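Local atomic coordinates of 3,4-dihydroxybenzoate decarboxylase (Enterobacter cloacae, PDB entry 5NY5), a protein that decarboxylates 3,4-dihydroxybenzoic acid and can run in reverse to carboxylate catechols at the para position, using prenylated FMN as a member of the UbiD family. Residues A[37-42]-A[56-61]; A[70-75]-A[316-321]; A[210-215]-A[259-264]. All coordinates share one frame; numbering follows the deposited sequence.

Interaction 1. Residues A[37-42]-A[56-61]; sequences GVYRHI and PAMMFN
Y39, V38 and I42 fasten the helix of a beta-alpha-beta crossover onto its own second strand, in the N-terminal domain of this UbiD-family enzyme. The unit runs from strand 22-25 through helix 34-42 to strand 57-60, and the last two elements pack with their short axes 10.0 Å apart and running at 153° to each other. M58, a selenomethionine, fills the middle of the interface. Its CG lies opposite the backbone N (chi1 -165°) and the rest of the chain is extended, which carries SE straight out from the strand to the helix. There the end of I42 meets it crosswise, CD1 to SE of M58 at 3.6 Å. Y39 runs alongside the same chain, the two side chains sliding past each other in opposite directions, and SE of M58 stands 5.2 Å from the centroid of the Y39 ring in an oblique Met-aromatic contact. On one flank of M58, CG1 of V38 reaches the ring edge of F60, 4.1 Å from CZ. At the other end of the contact, CG2 of I42 approaches CD of P56. W486 of a second subunit packs on both V38 and M58, so the interface between subunits borders this buried layer. The one hydrogen bond across the contact gives the phenol a polar partner just ahead of the strand. OH of Y39 donates to the carbonyl O of P56 over 2.9 Å; that oxygen lies at the edge of the tyrosine ring and in its plane, while the hydroxyl sits 35° out of the carbonyl plane.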
# COMPACT_ATOMS: atom_id res chain seq x y z
N GLY A 37 29.66 3.30 35.33
CA GLY A 37 30.40 3.89 34.22
C GLY A 37 31.62 3.07 33.84
O GLY A 37 31.99 2.99 32.67
N VAL A 38 32.27 2.46 34.83
CA VAL A 38 33.43 1.61 34.55
C VAL A 38 33.00 0.35 33.82
O VAL A 38 33.55 0.01 32.76
CB VAL A 38 34.17 1.28 35.85
CG1 VAL A 38 35.23 0.22 35.60
CG2 VAL A 38 34.80 2.53 36.43
N TYR A 39 32.02 -0.37 34.36
CA TYR A 39 31.62 -1.63 33.75
C TYR A 39 30.92 -1.44 32.41
O TYR A 39 30.79 -2.41 31.66
CB TYR A 39 30.72 -2.42 34.70
CG TYR A 39 30.57 -3.87 34.29
CD1 TYR A 39 31.69 -4.66 34.09
CD2 TYR A 39 29.32 -4.44 34.11
CE1 TYR A 39 31.57 -5.98 33.71
CE2 TYR A 39 29.20 -5.76 33.73
CZ TYR A 39 30.33 -6.52 33.53
OH TYR A 39 30.21 -7.84 33.16
N ARG A 40 30.46 -0.23 32.10
CA ARG A 40 29.91 0.03 30.78
C ARG A 40 30.93 -0.26 29.69
O ARG A 40 30.58 -0.78 28.62
CB ARG A 40 29.43 1.48 30.68
CG ARG A 40 29.03 1.90 29.29
CD ARG A 40 29.76 3.15 28.87
NE ARG A 40 29.30 3.64 27.58
CZ ARG A 40 29.39 4.90 27.18
NH1 ARG A 40 28.94 5.27 25.99
NH2 ARG A 40 29.93 5.81 27.99
N HIS A 41 32.20 0.07 29.94
CA HIS A 41 33.26 -0.20 28.98
C HIS A 41 33.71 -1.65 28.98
O HIS A 41 34.27 -2.11 27.98
CB HIS A 41 34.47 0.69 29.25
CG HIS A 41 34.20 2.16 29.11
ND1 HIS A 41 34.20 2.80 27.89
CD2 HIS A 41 33.93 3.11 30.03
CE1 HIS A 41 33.94 4.08 28.07
NE2 HIS A 41 33.77 4.30 29.36
N ILE A 42 33.49 -2.37 30.07
CA ILE A 42 34.11 -3.68 30.28
C ILE A 42 33.16 -4.83 29.95
O ILE A 42 33.55 -5.78 29.27
CB ILE A 42 34.66 -3.78 31.72
CG1 ILE A 42 35.90 -2.88 31.85
CG2 ILE A 42 34.98 -5.22 32.08
CD1 ILE A 42 36.41 -2.72 33.26
N PRO A 56 34.17 -10.15 31.01
CA PRO A 56 34.14 -10.88 32.28
C PRO A 56 33.13 -10.28 33.23
O PRO A 56 32.81 -9.09 33.19
CB PRO A 56 35.57 -10.70 32.81
CG PRO A 56 35.96 -9.36 32.30
CD PRO A 56 35.31 -9.22 30.94
N ALA A 57 32.61 -11.14 34.11
CA ALA A 57 31.95 -10.62 35.29
C ALA A 57 32.99 -9.96 36.18
O ALA A 57 34.18 -10.31 36.14
CB ALA A 57 31.23 -11.74 36.03
N MSE A 58 32.56 -8.99 36.96
CA MSE A 58 33.53 -8.16 37.66
C MSE A 58 33.23 -7.98 39.14
O MSE A 58 32.10 -7.69 39.52
CB MSE A 58 33.62 -6.79 36.99
CG MSE A 58 34.83 -5.98 37.39
SE MSE A 58 35.16 -4.56 36.11
CE MSE A 58 36.75 -3.78 36.93
N MSE A 59 34.26 -8.14 39.96
CA MSE A 59 34.16 -7.92 41.39
C MSE A 59 34.95 -6.68 41.79
O MSE A 59 36.15 -6.60 41.55
CB MSE A 59 34.68 -9.14 42.16
CG MSE A 59 34.63 -8.98 43.67
SE MSE A 59 32.85 -9.29 44.39
CE MSE A 59 32.73 -11.20 44.04
N PHE A 60 34.27 -5.72 42.40
CA PHE A 60 34.90 -4.50 42.88
C PHE A 60 35.13 -4.67 44.38
O PHE A 60 34.20 -4.53 45.18
CB PHE A 60 34.04 -3.28 42.57
CG PHE A 60 33.95 -2.97 41.10
CD1 PHE A 60 34.73 -1.98 40.54
CD2 PHE A 60 33.08 -3.68 40.28
CE1 PHE A 60 34.64 -1.69 39.19
CE2 PHE A 60 32.99 -3.40 38.93
CZ PHE A 60 33.78 -2.40 38.38
N ASN A 61 36.37 -4.98 44.76
CA ASN A 61 36.71 -5.26 46.15
C ASN A 61 36.89 -4.01 46.99
O ASN A 61 36.82 -4.08 48.22
CB ASN A 61 37.98 -6.11 46.22
CG ASN A 61 37.75 -7.55 45.83
OD1 ASN A 61 36.69 -8.12 46.11
ND2 ASN A 61 38.73 -8.16 45.17

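Interaction 2. Residues A[70-75]-A[316-321]; sequences RILVGM and ILQTLV
With chi1 at 45°, R70 sets CG between its own backbone N and carbonyl carbon, and the extended chain beyond carries the guanidinium across I316. The isoleucine, whose CG1 points away from its carbonyl carbon (chi1 -61°), lays this branch and CD1 over one face of the planar group, CG1 being 3.3 Å from NE of R70. NH2 of R70 hydrogen-bonds to the carbonyl O of H314. I316 also uses its other branch, CG2 touching CB of L72 at 3.6 Å. Beneath these side chains, strands 70-73 and 316-319 pair in parallel, the latter forming an outer strand of a mixed four-stranded sheet that begins with the N-terminal beta-alpha-beta unit. The N-H of L317 binds O of R70, that of L72 binds O of L317, and that of T319 binds O of L72 at 2.9 Å, the bonds alternating between the strands. On the opposite face, V73 and T319 lie side by side, CG1 to CG2 at 3.7 Å, and V321 adds its CG2 to the same valine branch. Back on the face of L72, NE2 of Q318 comes within 3.4 Å of CB of M75, a selenomethionine just beyond strand 70-73, the two side chains crossing at about a right angle. A water receives the N-H of M75 while donating to O of T319.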
# COMPACT_ATOMS: atom_id res chain seq x y z
N ARG A 70 32.11 -5.61 48.91
CA ARG A 70 32.58 -5.94 47.57
C ARG A 70 31.36 -6.16 46.68
O ARG A 70 30.47 -6.93 47.04
CB ARG A 70 33.50 -7.17 47.58
CG ARG A 70 33.00 -8.33 48.42
CD ARG A 70 33.94 -9.52 48.32
NE ARG A 70 33.46 -10.65 49.10
CZ ARG A 70 34.05 -11.84 49.13
NH1 ARG A 70 35.15 -12.06 48.42
NH2 ARG A 70 33.55 -12.82 49.87
N ILE A 71 31.33 -5.47 45.54
CA ILE A 71 30.16 -5.41 44.68
C ILE A 71 30.42 -6.21 43.41
O ILE A 71 31.49 -6.10 42.80
CB ILE A 71 29.79 -3.95 44.36
CG1 ILE A 71 29.49 -3.20 45.65
CG2 ILE A 71 28.59 -3.90 43.42
CD1 ILE A 71 29.09 -1.76 45.46
N LEU A 72 29.43 -6.99 43.01
CA LEU A 72 29.55 -7.93 41.90
C LEU A 72 28.56 -7.57 40.80
O LEU A 72 27.37 -7.39 41.06
CB LEU A 72 29.29 -9.35 42.38
CG LEU A 72 29.46 -10.45 41.36
CD1 LEU A 72 30.88 -10.43 40.84
CD2 LEU A 72 29.13 -11.76 42.02
N VAL A 73 29.05 -7.47 39.56
CA VAL A 73 28.22 -7.14 38.41
C VAL A 73 28.63 -8.00 37.23
O VAL A 73 29.79 -8.42 37.11
CB VAL A 73 28.30 -5.65 38.02
CG1 VAL A 73 27.74 -4.77 39.12
CG2 VAL A 73 29.73 -5.26 37.70
N GLY A 74 27.67 -8.25 36.34
CA GLY A 74 27.94 -8.89 35.07
C GLY A 74 27.92 -10.40 35.06
O GLY A 74 28.38 -11.00 34.09
N MSE A 75 27.38 -11.03 36.10
CA MSE A 75 27.44 -12.48 36.22
C MSE A 75 26.72 -13.18 35.08
O MSE A 75 27.21 -14.16 34.54
CB MSE A 75 26.86 -12.92 37.57
CG MSE A 75 27.22 -14.34 38.01
SE MSE A 75 29.13 -14.71 38.19
CE MSE A 75 29.72 -13.04 38.90
N ILE A 316 28.90 -10.74 49.48
CA ILE A 316 29.02 -10.16 48.15
C ILE A 316 27.70 -9.51 47.77
O ILE A 316 26.64 -10.14 47.90
CB ILE A 316 29.43 -11.22 47.13
CG1 ILE A 316 30.79 -11.83 47.49
CG2 ILE A 316 29.46 -10.64 45.73
CD1 ILE A 316 31.13 -13.06 46.69
N LEU A 317 27.75 -8.26 47.32
CA LEU A 317 26.57 -7.58 46.81
C LEU A 317 26.52 -7.76 45.30
O LEU A 317 27.38 -7.24 44.58
CB LEU A 317 26.59 -6.10 47.19
CG LEU A 317 25.37 -5.29 46.74
CD1 LEU A 317 24.09 -5.97 47.17
CD2 LEU A 317 25.43 -3.88 47.30
N GLN A 318 25.54 -8.51 44.81
CA GLN A 318 25.38 -8.78 43.39
C GLN A 318 24.27 -7.90 42.81
O GLN A 318 23.19 -7.80 43.39
CB GLN A 318 25.06 -10.25 43.14
CG GLN A 318 24.84 -10.59 41.68
CD GLN A 318 24.57 -12.07 41.45
OE1 GLN A 318 24.28 -12.81 42.39
NE2 GLN A 318 24.69 -12.50 40.21
N THR A 319 24.56 -7.29 41.66
CA THR A 319 23.57 -6.51 40.92
C THR A 319 23.97 -6.56 39.45
O THR A 319 24.84 -7.34 39.05
CB THR A 319 23.47 -5.08 41.47
OG1 THR A 319 22.39 -4.40 40.82
CG2 THR A 319 24.77 -4.32 41.23
N LEU A 320 23.33 -5.73 38.63
CA LEU A 320 23.63 -5.66 37.21
C LEU A 320 23.91 -4.22 36.81
O LEU A 320 23.68 -3.28 37.58
CB LEU A 320 22.49 -6.25 36.36
CG LEU A 320 21.04 -5.81 36.60
CD1 LEU A 320 20.76 -4.41 36.11
CD2 LEU A 320 20.08 -6.80 35.96
N VAL A 321 24.42 -4.06 35.59
CA VAL A 321 24.68 -2.75 35.00
C VAL A 321 24.12 -2.76 33.59
O VAL A 321 24.33 -3.72 32.84
CB VAL A 321 26.19 -2.43 34.98
CG1 VAL A 321 26.45 -1.16 34.19
CG2 VAL A 321 26.72 -2.29 36.40
O HOH W 1 25.29 -9.67 38.23

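Interaction 3. Residues A[210-215]-A[259-264]; sequences MGLDPA and ARAEII
M210 and I263 form an antiparallel hydrogen-bonded pair, and the chain swells beside it into a classic beta bulge, E262 and I263 together facing M210. The pair joins the end of strand 204-210 to the start of strand 263-269 in the antiparallel sheet of the UbiD Rift-related domain. N of M210 donates to O of I263 at 2.9 Å, and N of I263 returns a bond of equal length to O of M210. N of E262 donates to O of G211 at 3.0 Å, on a lone pair in the carbonyl plane, and makes a weak second bond to O of M210. CG of E262 lies close against G211, near its O and CA. Selenomethionine M210 bends at its last torsion (chi3 -60°), bringing CE to CG2 of I263 at 3.8 Å, the two side chains on the same face of the sheet. L212 touches A261 through a single methyl, CD2 to CB at 3.6 Å. OE2 of E262 forms a salt bridge with NE of R9. Where the two segments part, one water donates to both O of G211, at 2.6 Å, and O of R260.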
# COMPACT_ATOMS: atom_id res chain seq x y z
N MSE A 210 19.52 -11.99 47.55
CA MSE A 210 20.49 -11.47 46.59
C MSE A 210 21.84 -12.18 46.72
O MSE A 210 22.28 -12.50 47.82
CB MSE A 210 20.67 -9.97 46.78
CG MSE A 210 19.38 -9.17 46.65
SE MSE A 210 19.61 -7.27 46.99
CE MSE A 210 20.27 -7.37 48.82
N GLY A 211 22.49 -12.42 45.59
CA GLY A 211 23.74 -13.15 45.57
C GLY A 211 23.51 -14.65 45.55
O GLY A 211 23.67 -15.32 46.58
N LEU A 212 23.14 -15.18 44.39
CA LEU A 212 22.62 -16.54 44.29
C LEU A 212 23.39 -17.33 43.25
O LEU A 212 24.16 -16.78 42.45
CB LEU A 212 21.13 -16.53 43.93
CG LEU A 212 20.27 -15.48 44.63
CD1 LEU A 212 18.90 -15.41 43.98
CD2 LEU A 212 20.16 -15.81 46.11
N ASP A 213 23.16 -18.64 43.27
CA ASP A 213 23.52 -19.49 42.16
C ASP A 213 22.89 -18.93 40.88
O ASP A 213 21.68 -18.67 40.87
CB ASP A 213 23.03 -20.92 42.43
CG ASP A 213 23.56 -21.93 41.43
OD1 ASP A 213 24.11 -21.54 40.38
OD2 ASP A 213 23.41 -23.14 41.69
N PRO A 214 23.66 -18.71 39.82
CA PRO A 214 23.05 -18.28 38.55
C PRO A 214 21.92 -19.17 38.09
O PRO A 214 21.00 -18.70 37.42
CB PRO A 214 24.23 -18.30 37.58
CG PRO A 214 25.41 -18.02 38.44
CD PRO A 214 25.13 -18.68 39.76
N ALA A 215 21.96 -20.46 38.44
CA ALA A 215 20.85 -21.35 38.10
C ALA A 215 19.55 -20.87 38.72
O ALA A 215 18.48 -21.01 38.11
CB ALA A 215 21.17 -22.77 38.56
N ALA A 259 18.77 -20.14 51.62
CA ALA A 259 19.75 -20.45 52.65
C ALA A 259 21.17 -20.15 52.18
O ALA A 259 22.00 -19.67 52.97
CB ALA A 259 19.63 -21.92 53.07
N ARG A 260 21.47 -20.43 50.92
CA ARG A 260 22.81 -20.24 50.37
C ARG A 260 23.04 -18.84 49.83
O ARG A 260 24.08 -18.60 49.20
CB ARG A 260 23.08 -21.27 49.27
CG ARG A 260 22.93 -22.71 49.72
CD ARG A 260 24.04 -23.12 50.66
NE ARG A 260 25.29 -23.34 49.95
CZ ARG A 260 26.46 -23.58 50.55
NH1 ARG A 260 26.52 -23.62 51.87
NH2 ARG A 260 27.55 -23.77 49.82
N ALA A 261 22.12 -17.91 50.06
CA ALA A 261 22.23 -16.58 49.49
C ALA A 261 23.35 -15.79 50.16
O ALA A 261 23.84 -16.14 51.23
CB ALA A 261 20.91 -15.83 49.62
N GLU A 262 23.74 -14.70 49.50
CA GLU A 262 24.76 -13.82 50.06
C GLU A 262 24.15 -12.81 51.03
O GLU A 262 24.64 -12.65 52.15
CB GLU A 262 25.50 -13.09 48.93
CG GLU A 262 26.49 -13.96 48.17
CD GLU A 262 27.78 -14.18 48.93
OE1 GLU A 262 28.20 -13.27 49.67
OE2 GLU A 262 28.38 -15.27 48.80
N ILE A 263 23.09 -12.12 50.61
CA ILE A 263 22.43 -11.10 51.42
C ILE A 263 20.93 -11.33 51.38
O ILE A 263 20.37 -11.70 50.34
CB ILE A 263 22.77 -9.68 50.93
CG1 ILE A 263 24.28 -9.48 50.84
CG2 ILE A 263 22.16 -8.63 51.85
CD1 ILE A 263 24.69 -8.08 50.46
N ILE A 264 20.28 -11.13 52.52
CA ILE A 264 18.83 -11.24 52.65
C ILE A 264 18.30 -9.94 53.24
O ILE A 264 18.87 -9.42 54.21
CB ILE A 264 18.41 -12.43 53.53
CG1 ILE A 264 19.05 -13.72 53.02
CG2 ILE A 264 16.90 -12.57 53.56
CD1 ILE A 264 18.58 -14.13 51.66
O HOH W 2 24.63 -17.76 46.67

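In the fold
Interactions 1 and 2 share one sheet: strands 57-60 and 70-73 are neighbours, with N of F60 2.8 Å from O of I71 and N of M58 2.8 Å from O of V73. Interaction 2 then carries that sheet to strand 316-319, at the Rift-related domain, where it meets interaction 3, nested in the chain between its segments. The two are joined by a hydrogen bond, OE1 of E262 lying 2.6 Å from N of I316. Both contacts approach the prenylated FMN site, which holds no cofactor in this chain: side chains of T319 and R171 are about 8 Å apart, those of L212 and I169 about 7 Å. Interaction 1 lies away from the site, its centre about 20 Å from that of interaction 3.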